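PDB 2ZC0: alanine glyoxylate transaminase from Thermococcus litoralis, which probably catalyses the pyridoxal-phosphate-dependent transfer of an amino group from alanine to glyoxylate. Local coordinates for residues E79-F87 against Y285-F296; M315-A326 against I394-K402. All blocks are in the same frame, centred on the assembly; numbering follows the deposited sequence.

Contact 1 (E79-F87 against Y285-F296); sequences ELREELAAF and YIALEYLKRGYF
Phe87 drives the edge of its ring into the face of Phe296. Phe87 CE2 sits 3.3 Å above the plane of the Phe296 ring, over its centre. The planes stand at 83° in a T-shaped stack, with ring centroids 4.7 Å apart. Phe87 CG lies anti to the backbone N (chi1 169°), which carries the ring off its helix toward helix 295-322. Leu291 touches 79-87 with both branches: Leu291 CD2 meets Phe87 CD2 at 3.7 Å, while Leu291 CD1 rests near Leu84 CD2, the two leucines crossing at about a right angle. Further toward the N-terminal end, Leu288 straddles the first turn of 79-87, with Leu288 CD2 3.5 Å from Glu79 CB and Leu288 CD1 3.6 Å from Glu83 CG. Glu83 bends at chi2, and its carboxylate lies against the aliphatic stem of Lys292, the side chains crossing at about a right angle. Glu83 OE1 is 5.2 Å from Lys292 NZ, too far for a salt bridge, though the opposite charges probably attract.

Helices 78-91 and 281-292 run in roughly the same direction, their axes 40° apart. Gly294, with positive phi, closes helix 281-292 in a Schellman motif and N-caps the next helix; this kink delivers Phe296 to Phe87. Around them, Tyr91 and His300 pack on Phe296, and Phe219 meets Phe87. The packing lies away from the annotated sites of this aminotransferase fold, where Leu84 also touches strand 101-104 at the edge of the large mixed sheet. Apolar carbons, including the stems of Glu79 and Glu83, carry the contact; burying Glu79 OE1 without a partner in the model probably costs some desolvation energy.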
# COMPACT_ATOMS: atom_id res chain seq x y z
N GLU A 79 15.16 29.19 -17.94
CA GLU A 79 16.01 30.28 -17.47
C GLU A 79 16.31 30.17 -15.98
O GLU A 79 17.45 30.32 -15.56
CB GLU A 79 15.35 31.65 -17.74
CG GLU A 79 14.78 31.85 -19.15
CD GLU A 79 13.58 30.96 -19.42
OE1 GLU A 79 12.76 30.77 -18.50
OE2 GLU A 79 13.44 30.47 -20.56
N LEU A 80 15.28 29.89 -15.18
CA LEU A 80 15.42 29.74 -13.73
C LEU A 80 16.35 28.58 -13.39
O LEU A 80 17.23 28.70 -12.53
CB LEU A 80 14.06 29.50 -13.07
CG LEU A 80 13.78 30.21 -11.74
CD1 LEU A 80 12.52 29.65 -11.11
CD2 LEU A 80 14.95 30.05 -10.79
N ARG A 81 16.15 27.45 -14.05
CA ARG A 81 16.99 26.28 -13.81
C ARG A 81 18.45 26.62 -14.10
O ARG A 81 19.35 26.22 -13.35
CB ARG A 81 16.51 25.10 -14.66
CG ARG A 81 15.31 24.32 -14.06
CD ARG A 81 14.35 23.85 -15.15
NE ARG A 81 15.07 23.28 -16.28
CZ ARG A 81 14.57 23.17 -17.51
NH1 ARG A 81 15.31 22.64 -18.47
NH2 ARG A 81 13.35 23.61 -17.78
N GLU A 82 18.70 27.36 -15.18
CA GLU A 82 20.06 27.74 -15.53
C GLU A 82 20.63 28.71 -14.50
O GLU A 82 21.76 28.55 -14.04
CB GLU A 82 20.11 28.35 -16.94
CG GLU A 82 19.86 27.33 -18.04
CD GLU A 82 19.61 27.96 -19.40
OE1 GLU A 82 19.54 27.21 -20.40
OE2 GLU A 82 19.49 29.21 -19.48
N GLU A 83 19.85 29.71 -14.11
CA GLU A 83 20.32 30.67 -13.11
C GLU A 83 20.61 30.01 -11.77
O GLU A 83 21.59 30.35 -11.11
CB GLU A 83 19.32 31.81 -12.94
CG GLU A 83 19.45 32.88 -14.01
CD GLU A 83 20.77 33.64 -13.92
OE1 GLU A 83 21.30 34.04 -14.99
OE2 GLU A 83 21.27 33.84 -12.79
N LEU A 84 19.76 29.06 -11.36
CA LEU A 84 19.94 28.36 -10.10
C LEU A 84 21.20 27.51 -10.14
O LEU A 84 21.90 27.36 -9.14
CB LEU A 84 18.74 27.46 -9.81
CG LEU A 84 17.52 28.19 -9.28
CD1 LEU A 84 16.33 27.25 -9.19
CD2 LEU A 84 17.86 28.76 -7.89
N ALA A 85 21.47 26.94 -11.31
CA ALA A 85 22.65 26.12 -11.47
C ALA A 85 23.91 26.97 -11.25
O ALA A 85 24.85 26.53 -10.59
CB ALA A 85 22.67 25.51 -12.86
N ALA A 86 23.91 28.18 -11.80
CA ALA A 86 25.04 29.11 -11.67
C ALA A 86 25.09 29.63 -10.25
O ALA A 86 26.16 29.79 -9.67
CB ALA A 86 24.87 30.28 -12.64
N PHE A 87 23.91 29.91 -9.71
CA PHE A 87 23.80 30.40 -8.35
C PHE A 87 24.33 29.38 -7.36
O PHE A 87 24.97 29.73 -6.38
CB PHE A 87 22.34 30.73 -8.03
CG PHE A 87 22.08 31.00 -6.58
CD1 PHE A 87 21.51 30.02 -5.77
CD2 PHE A 87 22.40 32.24 -6.01
CE1 PHE A 87 21.25 30.27 -4.42
CE2 PHE A 87 22.14 32.50 -4.67
CZ PHE A 87 21.56 31.52 -3.87
N TYR A 285 9.52 33.75 -12.10
CA TYR A 285 10.05 34.90 -12.81
C TYR A 285 10.65 35.93 -11.84
O TYR A 285 11.70 36.50 -12.11
CB TYR A 285 8.96 35.52 -13.70
CG TYR A 285 8.88 34.84 -15.05
CD1 TYR A 285 9.94 34.93 -15.95
CD2 TYR A 285 7.78 34.06 -15.41
CE1 TYR A 285 9.91 34.28 -17.17
CE2 TYR A 285 7.73 33.40 -16.63
CZ TYR A 285 8.81 33.51 -17.51
OH TYR A 285 8.81 32.85 -18.72
N ILE A 286 9.97 36.15 -10.71
CA ILE A 286 10.48 37.07 -9.70
C ILE A 286 11.87 36.60 -9.26
O ILE A 286 12.80 37.40 -9.13
CB ILE A 286 9.57 37.13 -8.46
CG1 ILE A 286 8.27 37.89 -8.76
CG2 ILE A 286 10.30 37.82 -7.30
CD1 ILE A 286 7.38 38.06 -7.54
N ALA A 287 12.00 35.29 -9.04
CA ALA A 287 13.26 34.68 -8.61
C ALA A 287 14.31 34.74 -9.71
O ALA A 287 15.51 34.82 -9.43
CB ALA A 287 13.02 33.22 -8.21
N LEU A 288 13.86 34.67 -10.96
CA LEU A 288 14.76 34.71 -12.10
C LEU A 288 15.44 36.08 -12.21
O LEU A 288 16.65 36.16 -12.42
CB LEU A 288 14.00 34.42 -13.39
CG LEU A 288 14.82 34.52 -14.68
CD1 LEU A 288 16.01 33.57 -14.62
CD2 LEU A 288 13.93 34.20 -15.86
N GLU A 289 14.65 37.14 -12.07
CA GLU A 289 15.18 38.50 -12.13
C GLU A 289 16.04 38.79 -10.91
O GLU A 289 17.11 39.38 -11.01
CB GLU A 289 14.05 39.53 -12.21
CG GLU A 289 13.46 39.69 -13.59
CD GLU A 289 14.52 39.99 -14.63
OE1 GLU A 289 15.29 40.96 -14.45
OE2 GLU A 289 14.59 39.25 -15.64
N TYR A 290 15.55 38.37 -9.75
CA TYR A 290 16.26 38.56 -8.50
C TYR A 290 17.69 38.06 -8.67
O TYR A 290 18.65 38.75 -8.33
CB TYR A 290 15.57 37.78 -7.39
CG TYR A 290 16.24 37.87 -6.04
CD1 TYR A 290 15.88 38.85 -5.12
CD2 TYR A 290 17.23 36.96 -5.68
CE1 TYR A 290 16.49 38.92 -3.87
CE2 TYR A 290 17.85 37.02 -4.44
CZ TYR A 290 17.48 38.00 -3.54
OH TYR A 290 18.10 38.07 -2.31
N LEU A 291 17.83 36.85 -9.21
CA LEU A 291 19.15 36.27 -9.40
C LEU A 291 19.96 36.96 -10.49
O LEU A 291 21.12 37.33 -10.26
CB LEU A 291 19.03 34.78 -9.72
CG LEU A 291 18.54 33.88 -8.58
CD1 LEU A 291 18.53 32.44 -9.07
CD2 LEU A 291 19.43 34.02 -7.35
N LYS A 292 19.36 37.15 -11.66
CA LYS A 292 20.04 37.79 -12.78
C LYS A 292 20.54 39.20 -12.50
O LYS A 292 21.57 39.61 -13.04
CB LYS A 292 19.12 37.81 -14.02
CG LYS A 292 19.12 36.53 -14.84
CD LYS A 292 18.25 36.66 -16.09
CE LYS A 292 18.29 35.37 -16.93
NZ LYS A 292 17.34 35.38 -18.09
N ARG A 293 19.82 39.94 -11.66
CA ARG A 293 20.20 41.31 -11.33
C ARG A 293 21.16 41.43 -10.16
O ARG A 293 21.51 42.53 -9.74
CB ARG A 293 18.93 42.14 -11.08
CG ARG A 293 17.95 42.05 -12.24
CD ARG A 293 17.33 43.39 -12.58
NE ARG A 293 16.02 43.59 -11.98
CZ ARG A 293 15.28 44.67 -12.17
NH1 ARG A 293 15.73 45.65 -12.94
NH2 ARG A 293 14.08 44.79 -11.59
N GLY A 294 21.60 40.29 -9.63
CA GLY A 294 22.54 40.29 -8.53
C GLY A 294 22.05 40.79 -7.19
O GLY A 294 22.85 41.27 -6.38
N TYR A 295 20.75 40.67 -6.94
CA TYR A 295 20.17 41.12 -5.67
C TYR A 295 20.48 40.18 -4.51
O TYR A 295 20.22 40.52 -3.35
CB TYR A 295 18.65 41.30 -5.81
CG TYR A 295 18.29 42.49 -6.68
CD1 TYR A 295 16.98 42.69 -7.11
CD2 TYR A 295 19.27 43.39 -7.09
CE1 TYR A 295 16.67 43.78 -7.94
CE2 TYR A 295 18.97 44.46 -7.90
CZ TYR A 295 17.67 44.65 -8.32
OH TYR A 295 17.40 45.72 -9.15
N PHE A 296 21.01 39.00 -4.81
CA PHE A 296 21.36 38.07 -3.74
C PHE A 296 22.55 38.68 -3.02
O PHE A 296 22.65 38.61 -1.79
CB PHE A 296 21.76 36.70 -4.31
CG PHE A 296 22.15 35.70 -3.26
CD1 PHE A 296 21.22 35.28 -2.30
CD2 PHE A 296 23.45 35.20 -3.20
CE1 PHE A 296 21.58 34.38 -1.30
CE2 PHE A 296 23.82 34.29 -2.20
CZ PHE A 296 22.88 33.88 -1.25

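Contact 2 (M315-A326 against I394-K402)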
# COMPACT_ATOMS: atom_id res chain seq x y z
N MET A 315 19.86 37.44 20.35
CA MET A 315 19.10 36.43 21.10
C MET A 315 20.03 35.63 22.00
O MET A 315 19.66 35.27 23.11
CB MET A 315 18.35 35.48 20.16
CG MET A 315 17.59 34.39 20.92
SD MET A 315 16.41 33.42 19.95
CE MET A 315 15.09 34.60 19.77
N LEU A 316 21.23 35.35 21.51
CA LEU A 316 22.20 34.61 22.31
C LEU A 316 22.70 35.50 23.46
O LEU A 316 22.94 35.00 24.55
CB LEU A 316 23.38 34.17 21.44
CG LEU A 316 23.06 33.09 20.42
CD1 LEU A 316 24.34 32.68 19.72
CD2 LEU A 316 22.41 31.88 21.10
N LYS A 317 22.84 36.80 23.20
CA LYS A 317 23.28 37.74 24.24
C LYS A 317 22.24 37.78 25.35
O LYS A 317 22.56 37.69 26.53
CB LYS A 317 23.43 39.17 23.70
CG LYS A 317 24.77 39.53 23.07
CD LYS A 317 24.94 41.06 23.05
CE LYS A 317 25.65 41.56 21.80
NZ LYS A 317 24.83 41.40 20.56
N ALA A 318 20.98 37.95 24.95
CA ALA A 318 19.89 38.02 25.90
C ALA A 318 19.77 36.74 26.71
O ALA A 318 19.59 36.79 27.92
CB ALA A 318 18.59 38.29 25.16
N LEU A 319 19.89 35.59 26.05
CA LEU A 319 19.78 34.31 26.72
C LEU A 319 20.89 34.08 27.74
O LEU A 319 20.62 33.74 28.89
CB LEU A 319 19.79 33.17 25.70
CG LEU A 319 18.46 32.84 25.00
CD1 LEU A 319 18.71 31.94 23.81
CD2 LEU A 319 17.51 32.17 25.99
N GLU A 320 22.13 34.28 27.31
CA GLU A 320 23.28 34.08 28.19
C GLU A 320 23.28 35.08 29.35
O GLU A 320 23.81 34.80 30.42
CB GLU A 320 24.57 34.20 27.37
CG GLU A 320 25.61 33.14 27.70
CD GLU A 320 26.27 32.56 26.46
OE1 GLU A 320 26.64 33.35 25.55
OE2 GLU A 320 26.43 31.32 26.38
N ASN A 321 22.64 36.23 29.12
CA ASN A 321 22.55 37.28 30.13
C ASN A 321 21.44 37.04 31.15
O ASN A 321 21.61 37.31 32.34
CB ASN A 321 22.33 38.63 29.44
CG ASN A 321 22.09 39.76 30.43
OD1 ASN A 321 22.33 39.61 31.63
ND2 ASN A 321 21.60 40.90 29.92
N HIS A 322 20.30 36.51 30.70
CA HIS A 322 19.18 36.27 31.60
C HIS A 322 18.95 34.80 31.99
O HIS A 322 18.27 34.53 32.97
CB HIS A 322 17.90 36.86 31.00
CG HIS A 322 18.00 38.32 30.69
ND1 HIS A 322 17.00 39.22 31.00
CD2 HIS A 322 18.98 39.04 30.09
CE1 HIS A 322 17.37 40.43 30.62
NE2 HIS A 322 18.57 40.35 30.06
N LEU A 323 19.51 33.87 31.22
CA LEU A 323 19.39 32.44 31.54
C LEU A 323 20.76 31.75 31.45
O LEU A 323 20.88 30.69 30.83
CB LEU A 323 18.42 31.72 30.60
CG LEU A 323 16.90 31.88 30.74
CD1 LEU A 323 16.50 31.85 32.21
CD2 LEU A 323 16.49 33.18 30.08
N PRO A 324 21.79 32.32 32.10
CA PRO A 324 23.14 31.74 32.08
C PRO A 324 23.29 30.31 32.60
O PRO A 324 24.29 29.65 32.32
CB PRO A 324 23.96 32.73 32.90
CG PRO A 324 22.95 33.26 33.87
CD PRO A 324 21.75 33.49 32.99
N ASN A 325 22.30 29.83 33.36
CA ASN A 325 22.38 28.48 33.89
C ASN A 325 21.60 27.45 33.07
O ASN A 325 21.55 26.27 33.43
CB ASN A 325 21.89 28.44 35.35
CG ASN A 325 22.71 29.32 36.27
OD1 ASN A 325 23.94 29.38 36.16
ND2 ASN A 325 22.04 29.99 37.20
N ALA A 326 20.98 27.90 31.98
CA ALA A 326 20.21 26.99 31.13
C ALA A 326 21.02 26.60 29.90
O ALA A 326 21.80 27.40 29.38
CB ALA A 326 18.90 27.65 30.71
N ILE A 394 12.71 37.22 25.21
CA ILE A 394 13.53 36.34 26.03
C ILE A 394 13.45 36.70 27.52
O ILE A 394 13.60 35.82 28.37
CB ILE A 394 15.02 36.34 25.58
CG1 ILE A 394 15.19 35.45 24.35
CG2 ILE A 394 15.92 35.85 26.70
CD1 ILE A 394 14.98 36.18 23.06
N LYS A 395 13.23 37.98 27.84
CA LYS A 395 13.13 38.38 29.25
C LYS A 395 11.86 37.80 29.85
O LYS A 395 11.89 37.21 30.93
CB LYS A 395 13.11 39.92 29.38
CG LYS A 395 14.49 40.56 29.28
CD LYS A 395 14.43 42.08 29.19
CE LYS A 395 15.80 42.67 28.86
NZ LYS A 395 15.73 44.12 28.54
N LYS A 396 10.75 37.96 29.14
CA LYS A 396 9.46 37.44 29.58
C LYS A 396 9.59 35.93 29.73
O LYS A 396 9.02 35.33 30.65
CB LYS A 396 8.38 37.75 28.54
CG LYS A 396 7.92 39.20 28.52
CD LYS A 396 6.96 39.46 27.37
CE LYS A 396 6.14 40.73 27.61
NZ LYS A 396 5.12 40.54 28.69
N LEU A 397 10.34 35.32 28.82
CA LEU A 397 10.55 33.88 28.84
C LEU A 397 11.32 33.50 30.10
O LEU A 397 11.04 32.49 30.75
CB LEU A 397 11.33 33.45 27.59
CG LEU A 397 11.89 32.03 27.43
CD1 LEU A 397 13.19 31.90 28.18
CD2 LEU A 397 10.87 31.00 27.90
N ALA A 398 12.31 34.33 30.45
CA ALA A 398 13.14 34.12 31.63
C ALA A 398 12.29 34.28 32.89
O ALA A 398 12.47 33.56 33.87
CB ALA A 398 14.29 35.12 31.64
N LYS A 399 11.36 35.23 32.84
CA LYS A 399 10.46 35.51 33.95
C LYS A 399 9.65 34.26 34.33
O LYS A 399 9.61 33.86 35.49
CB LYS A 399 9.51 36.66 33.58
CG LYS A 399 8.48 37.02 34.65
CD LYS A 399 7.43 38.00 34.11
CE LYS A 399 6.36 38.29 35.16
NZ LYS A 399 5.25 39.12 34.62
N LEU A 400 9.01 33.64 33.34
CA LEU A 400 8.21 32.44 33.60
C LEU A 400 9.12 31.27 33.95
O LEU A 400 8.74 30.38 34.72
CB LEU A 400 7.38 32.08 32.38
CG LEU A 400 5.95 31.59 32.63
CD1 LEU A 400 5.45 30.89 31.37
CD2 LEU A 400 5.88 30.65 33.83
N TYR A 401 10.32 31.27 33.37
CA TYR A 401 11.30 30.21 33.61
C TYR A 401 11.59 30.10 35.10
O TYR A 401 11.39 29.04 35.71
CB TYR A 401 12.61 30.52 32.87
CG TYR A 401 13.64 29.41 32.96
CD1 TYR A 401 13.63 28.35 32.05
CD2 TYR A 401 14.62 29.42 33.94
CE1 TYR A 401 14.58 27.33 32.13
CE2 TYR A 401 15.57 28.40 34.03
CZ TYR A 401 15.54 27.36 33.12
OH TYR A 401 16.49 26.36 33.21
N LYS A 402 12.08 31.19 35.68
CA LYS A 402 12.40 31.19 37.10
C LYS A 402 11.16 31.25 37.98
O LYS A 402 11.22 30.94 39.16
CB LYS A 402 13.38 32.32 37.44
CG LYS A 402 14.85 31.95 37.20
CD LYS A 402 15.16 30.55 37.76
CE LYS A 402 16.66 30.27 37.88
NZ LYS A 402 17.29 30.98 39.04
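Leu323 wedges its two methyl groups between Ala398 and Tyr401. Leu323 CD2 is modelled 3.3 Å from Ala398 CB, shorter than usual for carbons and perhaps partly coordinate error, and also reaches Leu397 CD1 at 4.0 Å. Leu323 CD1 approaches the Tyr401 ring obliquely, nearest at Tyr401 CD2, 3.5 Å away. The phenol leaves its helix with CG anti to the backbone N (chi1 -175°), a torsion that lays the ring alongside Leu323 and brings Tyr401 OH within 3.7 Å of Ala326 CB. Leu323 is the first residue beyond helix 295-322 and begins a type I turn whose last residue is Ala326; the turn thus sets both residues against the same ring.

Ile394 works the other end of the contact. Ile394 CG2, anti to the backbone N, is applied to Ala318 CB at 3.9 Å and to the CD2 branch of Leu319, whose side chain crosses it at about a right angle. The other branch of Ile394 sends CD1 to Met315, which it also crosses nearly at right angles, touching both CG and CE.

The two helices belong to the C-terminal part of this aminotransferase fold, away from the cofactor. They run nearly the same way, with axes 9.9 Å apart at closest approach and 27° between them. Phe339 packs against Leu319, Leu323, Ala326 and Tyr401, so strand 336-340, paired antiparallel with 377-381, lies along the seam. Leu397 and Leu400 are covered by Phe350 of helix 347-357, and Glu358 bridges to both Lys396 and Lys399.

At the outer margin His322 CB lies beside Ala398 CB, while the modelled placement of the His322 ring against Lys395 is doubtful.

How the contacts relate
From the N terminus, helix 78-91 comes early, before the large mixed sheet. The chain then passes through that sheet and returns in helix 281-292, where contact 1 closes a loop of 197 residues and ties helix 78-91 to helix 281-292 and, through Phe296, to the start of helix 295-322. That long helix carries the chain on to contact 2, which opens at its C-terminal end and closes 67 residues later at helix 389-404, after strand 336-340, helix 347-357 and strand 377-381. The loops follow in series, neither nested nor crossed. Helix 295-322 links them, though their centres are 41 Å apart and their nearest atoms about 21 Å, so they do not touch.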